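Local coordinates for beta-N-acetylglucosaminidase-like protein Glycoside hydrolase family 20 (Flavobacterium johnsoniae, PDB 6YHH) that probably hydrolyses terminal N-acetylhexosamine residues as a family 20 chitobiase, an enzyme of bacterial chitin degradation, at residues Asn515-Val525 against Gly602-Val613. Sequence-based numbering, arbitrary orientation.
Sequences NIANNQNIKSV and GLVELSANAPLV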
loop_
_atom_site.group_PDB
_atom_site.type_symbol
_atom_site.label_atom_id
_atom_site.label_comp_id
_atom_site.label_asym_id
_atom_site.label_seq_id
_atom_site.Cartn_x
_atom_site.Cartn_y
_atom_site.Cartn_z
ATOM N N ASN A 515 2.908 -10.091 -12.627
ATOM C CA ASN A 515 3.128 -9.331 -13.854
ATOM C C ASN A 515 4.060 -10.128 -14.804
ATOM O O ASN A 515 3.787 -10.261 -15.992
ATOM C CB ASN A 515 3.745 -7.973 -13.507
ATOM C CG ASN A 515 4.007 -7.180 -14.763
ATOM O OD1 ASN A 515 3.076 -6.919 -15.527
ATOM N ND2 ASN A 515 5.284 -6.788 -14.980
ATOM N N ILE A 516 5.165 -10.605 -14.278
ATOM C CA ILE A 516 6.123 -11.320 -15.069
ATOM C C ILE A 516 5.519 -12.621 -15.694
ATOM O O ILE A 516 5.770 -12.896 -16.881
ATOM C CB ILE A 516 7.367 -11.666 -14.234
ATOM C CG1 ILE A 516 8.101 -10.394 -13.931
ATOM C CG2 ILE A 516 8.260 -12.696 -14.871
ATOM C CD1 ILE A 516 9.172 -10.682 -12.845
ATOM N N ALA A 517 4.735 -13.321 -14.867
ATOM C CA ALA A 517 4.139 -14.593 -15.260
ATOM C C ALA A 517 2.846 -14.417 -16.036
ATOM O O ALA A 517 2.228 -15.402 -16.336
ATOM C CB ALA A 517 3.904 -15.451 -14.018
ATOM N N ASN A 518 2.377 -13.200 -16.317
ATOM C CA ASN A 518 1.104 -13.035 -16.959
ATOM C C ASN A 518 0.005 -13.714 -16.160
ATOM O O ASN A 518 -0.936 -14.310 -16.720
ATOM C CB ASN A 518 1.099 -13.553 -18.402
ATOM C CG ASN A 518 -0.029 -13.008 -19.222
ATOM O OD1 ASN A 518 -0.693 -12.014 -18.875
ATOM N ND2 ASN A 518 -0.290 -13.674 -20.341
ATOM N N ASN A 519 0.095 -13.615 -14.840
ATOM C CA ASN A 519 -0.934 -14.099 -13.877
ATOM C C ASN A 519 -1.146 -15.574 -13.930
ATOM O O ASN A 519 -2.194 -16.058 -13.503
ATOM C CB ASN A 519 -2.279 -13.368 -14.052
ATOM C CG ASN A 519 -3.182 -13.458 -12.847
ATOM O OD1 ASN A 519 -2.746 -13.507 -11.700
ATOM N ND2 ASN A 519 -4.477 -13.514 -13.112
ATOM N N GLN A 520 -0.156 -16.303 -14.427
ATOM C CA GLN A 520 -0.105 -17.745 -14.272
ATOM C C GLN A 520 0.428 -18.081 -12.890
ATOM O O GLN A 520 0.681 -17.177 -12.056
ATOM C CB GLN A 520 0.792 -18.340 -15.378
ATOM C CG GLN A 520 0.330 -18.037 -16.814
ATOM C CD GLN A 520 1.375 -18.474 -17.836
ATOM O OE1 GLN A 520 2.344 -17.764 -18.150
ATOM N NE2 GLN A 520 1.247 -19.707 -18.258
ATOM N N ASN A 521 0.522 -19.384 -12.560
ATOM C CA ASN A 521 1.024 -19.824 -11.306
ATOM C C ASN A 521 2.444 -19.305 -11.092
ATOM O O ASN A 521 3.278 -19.597 -11.948
ATOM C CB ASN A 521 1.029 -21.351 -11.315
ATOM C CG ASN A 521 1.374 -21.953 -9.992
ATOM O OD1 ASN A 521 2.018 -21.372 -9.125
ATOM N ND2 ASN A 521 0.967 -23.202 -9.848
ATOM N N ILE A 522 2.681 -18.577 -10.015
ATOM C CA ILE A 522 4.006 -17.923 -9.826
ATOM C C ILE A 522 5.014 -18.781 -9.120
ATOM O O ILE A 522 6.123 -18.367 -8.932
ATOM C CB ILE A 522 3.927 -16.516 -9.183
ATOM C CG1 ILE A 522 3.357 -16.606 -7.757
ATOM C CG2 ILE A 522 3.114 -15.579 -10.040
ATOM C CD1 ILE A 522 3.374 -15.309 -6.949
ATOM N N LYS A 523 4.643 -20.012 -8.769
ATOM C CA LYS A 523 5.536 -20.846 -7.968
ATOM C C LYS A 523 6.980 -20.946 -8.514
ATOM O O LYS A 523 7.930 -20.719 -7.749
ATOM C CB LYS A 523 4.970 -22.228 -7.782
ATOM C CG LYS A 523 5.866 -23.200 -6.973
ATOM C CD LYS A 523 5.128 -24.533 -6.752
ATOM C CE LYS A 523 5.745 -25.497 -5.743
ATOM N NZ LYS A 523 6.902 -26.230 -6.341
ATOM N N SER A 524 7.141 -21.277 -9.785
ATOM C CA SER A 524 8.484 -21.476 -10.339
ATOM C C SER A 524 9.286 -20.190 -10.399
ATOM O O SER A 524 10.494 -20.179 -10.132
ATOM C CB SER A 524 8.372 -22.104 -11.706
ATOM O OG SER A 524 7.864 -23.393 -11.464
ATOM N N VAL A 525 8.608 -19.080 -10.719
ATOM C CA VAL A 525 9.348 -17.802 -10.755
ATOM C C VAL A 525 9.720 -17.317 -9.366
ATOM O O VAL A 525 10.808 -16.818 -9.146
ATOM C CB VAL A 525 8.609 -16.753 -11.605
ATOM C CG1 VAL A 525 7.325 -16.310 -11.042
ATOM C CG2 VAL A 525 9.517 -15.572 -11.831
ATOM N N GLY A 602 9.399 -25.383 -15.022
ATOM C CA GLY A 602 8.268 -24.542 -14.762
ATOM C C GLY A 602 8.334 -23.207 -15.443
ATOM O O GLY A 602 7.332 -22.726 -16.024
ATOM N N LEU A 603 9.536 -22.634 -15.498
ATOM C CA LEU A 603 9.717 -21.378 -16.188
ATOM C C LEU A 603 9.500 -21.515 -17.701
ATOM O O LEU A 603 8.856 -20.677 -18.379
ATOM C CB LEU A 603 11.100 -20.838 -15.903
ATOM C CG LEU A 603 11.376 -20.393 -14.458
ATOM C CD1 LEU A 603 12.847 -19.941 -14.362
ATOM C CD2 LEU A 603 10.400 -19.279 -14.085
ATOM N N VAL A 604 10.032 -22.603 -18.261
ATOM C CA VAL A 604 9.814 -22.868 -19.707
ATOM C C VAL A 604 8.311 -23.026 -20.015
ATOM O O VAL A 604 7.786 -22.413 -20.992
ATOM C CB VAL A 604 10.665 -24.062 -20.173
ATOM C CG1 VAL A 604 10.265 -24.513 -21.562
ATOM C CG2 VAL A 604 12.161 -23.681 -20.153
ATOM N N GLU A 605 7.600 -23.709 -19.164
ATOM C CA GLU A 605 6.134 -23.884 -19.311
ATOM C C GLU A 605 5.504 -22.487 -19.271
ATOM O O GLU A 605 4.668 -22.143 -20.148
ATOM C CB GLU A 605 5.519 -24.692 -18.195
ATOM C CG GLU A 605 5.878 -26.133 -18.118
ATOM C CD GLU A 605 4.899 -26.767 -17.108
ATOM O OE1 GLU A 605 3.755 -27.039 -17.464
ATOM O OE2 GLU A 605 5.232 -26.905 -15.943
ATOM N N LEU A 606 5.853 -21.672 -18.262
ATOM C CA LEU A 606 5.257 -20.321 -18.176
ATOM C C LEU A 606 5.490 -19.468 -19.352
ATOM O O LEU A 606 4.619 -18.662 -19.784
ATOM C CB LEU A 606 5.767 -19.547 -16.950
ATOM C CG LEU A 606 5.388 -20.059 -15.567
ATOM C CD1 LEU A 606 6.071 -19.231 -14.514
ATOM C CD2 LEU A 606 3.898 -20.159 -15.377
ATOM N N SER A 607 6.738 -19.559 -19.900
ATOM C CA SER A 607 7.145 -18.700 -20.980
ATOM C C SER A 607 6.319 -18.750 -22.267
ATOM O O SER A 607 6.268 -17.738 -22.999
ATOM C CB SER A 607 8.607 -18.916 -21.299
ATOM O OG SER A 607 8.767 -20.094 -22.091
ATOM N N ALA A 608 5.530 -19.853 -22.461
ATOM C CA ALA A 608 4.671 -19.962 -23.624
ATOM C C ALA A 608 3.681 -18.828 -23.714
ATOM O O ALA A 608 3.279 -18.443 -24.810
ATOM C CB ALA A 608 3.979 -21.313 -23.570
ATOM N N ASN A 609 3.300 -18.293 -22.554
ATOM C CA ASN A 609 2.328 -17.185 -22.494
ATOM C C ASN A 609 2.818 -16.016 -21.621
ATOM O O ASN A 609 1.997 -15.339 -20.988
ATOM C CB ASN A 609 0.988 -17.703 -21.988
ATOM C CG ASN A 609 -0.177 -16.683 -22.172
ATOM O OD1 ASN A 609 -0.209 -15.868 -23.116
ATOM N ND2 ASN A 609 -1.179 -16.789 -21.279
ATOM N N ALA A 610 4.138 -15.794 -21.595
ATOM C CA ALA A 610 4.685 -14.751 -20.690
ATOM C C ALA A 610 6.033 -14.237 -21.242
ATOM O O ALA A 610 7.081 -14.754 -20.852
ATOM C CB ALA A 610 4.870 -15.291 -19.288
ATOM N N PRO A 611 6.021 -13.201 -22.113
ATOM C CA PRO A 611 7.229 -12.679 -22.630
ATOM C C PRO A 611 8.230 -12.228 -21.568
ATOM O O PRO A 611 9.444 -12.206 -21.862
ATOM C CB PRO A 611 6.764 -11.503 -23.550
ATOM C CG PRO A 611 5.374 -11.906 -23.964
ATOM C CD PRO A 611 4.823 -12.574 -22.706
ATOM N N LEU A 612 7.739 -11.727 -20.407
ATOM C CA LEU A 612 8.669 -11.222 -19.409
ATOM C C LEU A 612 9.451 -12.344 -18.695
ATOM O O LEU A 612 10.324 -12.065 -17.890
ATOM C CB LEU A 612 7.961 -10.337 -18.388
ATOM C CG LEU A 612 7.257 -9.102 -18.969
ATOM C CD1 LEU A 612 6.614 -8.356 -17.843
ATOM C CD2 LEU A 612 8.156 -8.262 -19.743
ATOM N N VAL A 613 9.142 -13.611 -18.976
ATOM C CA VAL A 613 9.949 -14.728 -18.503
ATOM C C VAL A 613 11.165 -14.983 -19.427
ATOM O O VAL A 613 12.186 -15.504 -19.014
ATOM C CB VAL A 613 9.043 -15.972 -18.318
ATOM C CG1 VAL A 613 9.888 -17.210 -18.019
ATOM C CG2 VAL A 613 8.028 -15.770 -17.177
HETATM O O HOH W 1 5.004 -11.831 -19.361
#
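Asn-518 reaches across to the carbonyl oxygen of Asn-609 with CB, CG and ND2. CB lies 3.3 Å from Asn-609 O, CG stays against the same oxygen, and ND2 closes on it at 2.9 Å in a hydrogen bond, with an N-H...O angle of 152° and the oxygen slightly out of the amide plane; OD1 turns away from it. CG stands anti to the backbone N (chi1 -161°), carrying the amide from the Schellman motif that closes helix 507-517 over to Asn-609. An alanine here would probably leave Asn-609 O without this donor and the 517-520 turn less firmly held. On the Ile-516 side, a water donates to Ile-516 O at 2.8 Å and accepts from Leu-612 N, while CG2 of Ile-516 meets Val-613 CG2 at 3.8 Å. Leu-606 and Gln-520 run antiparallel alongside one another, Leu-606 CD2 3.6 Å from Gln-520 CB; farther along, Leu-603 CD2 rests on Val-525. Arg-497 of the second subunit bonds to Asn-515 OD1, placing this edge at the dimer interface. The contact joins the turn between helices 507-517 and 523-529 to the C-terminal end of helix 583-607 and the chain after it, away from the predicted proton donor; its chemistry is mainly apolar, so the fit probably rests chiefly on side-chain shape.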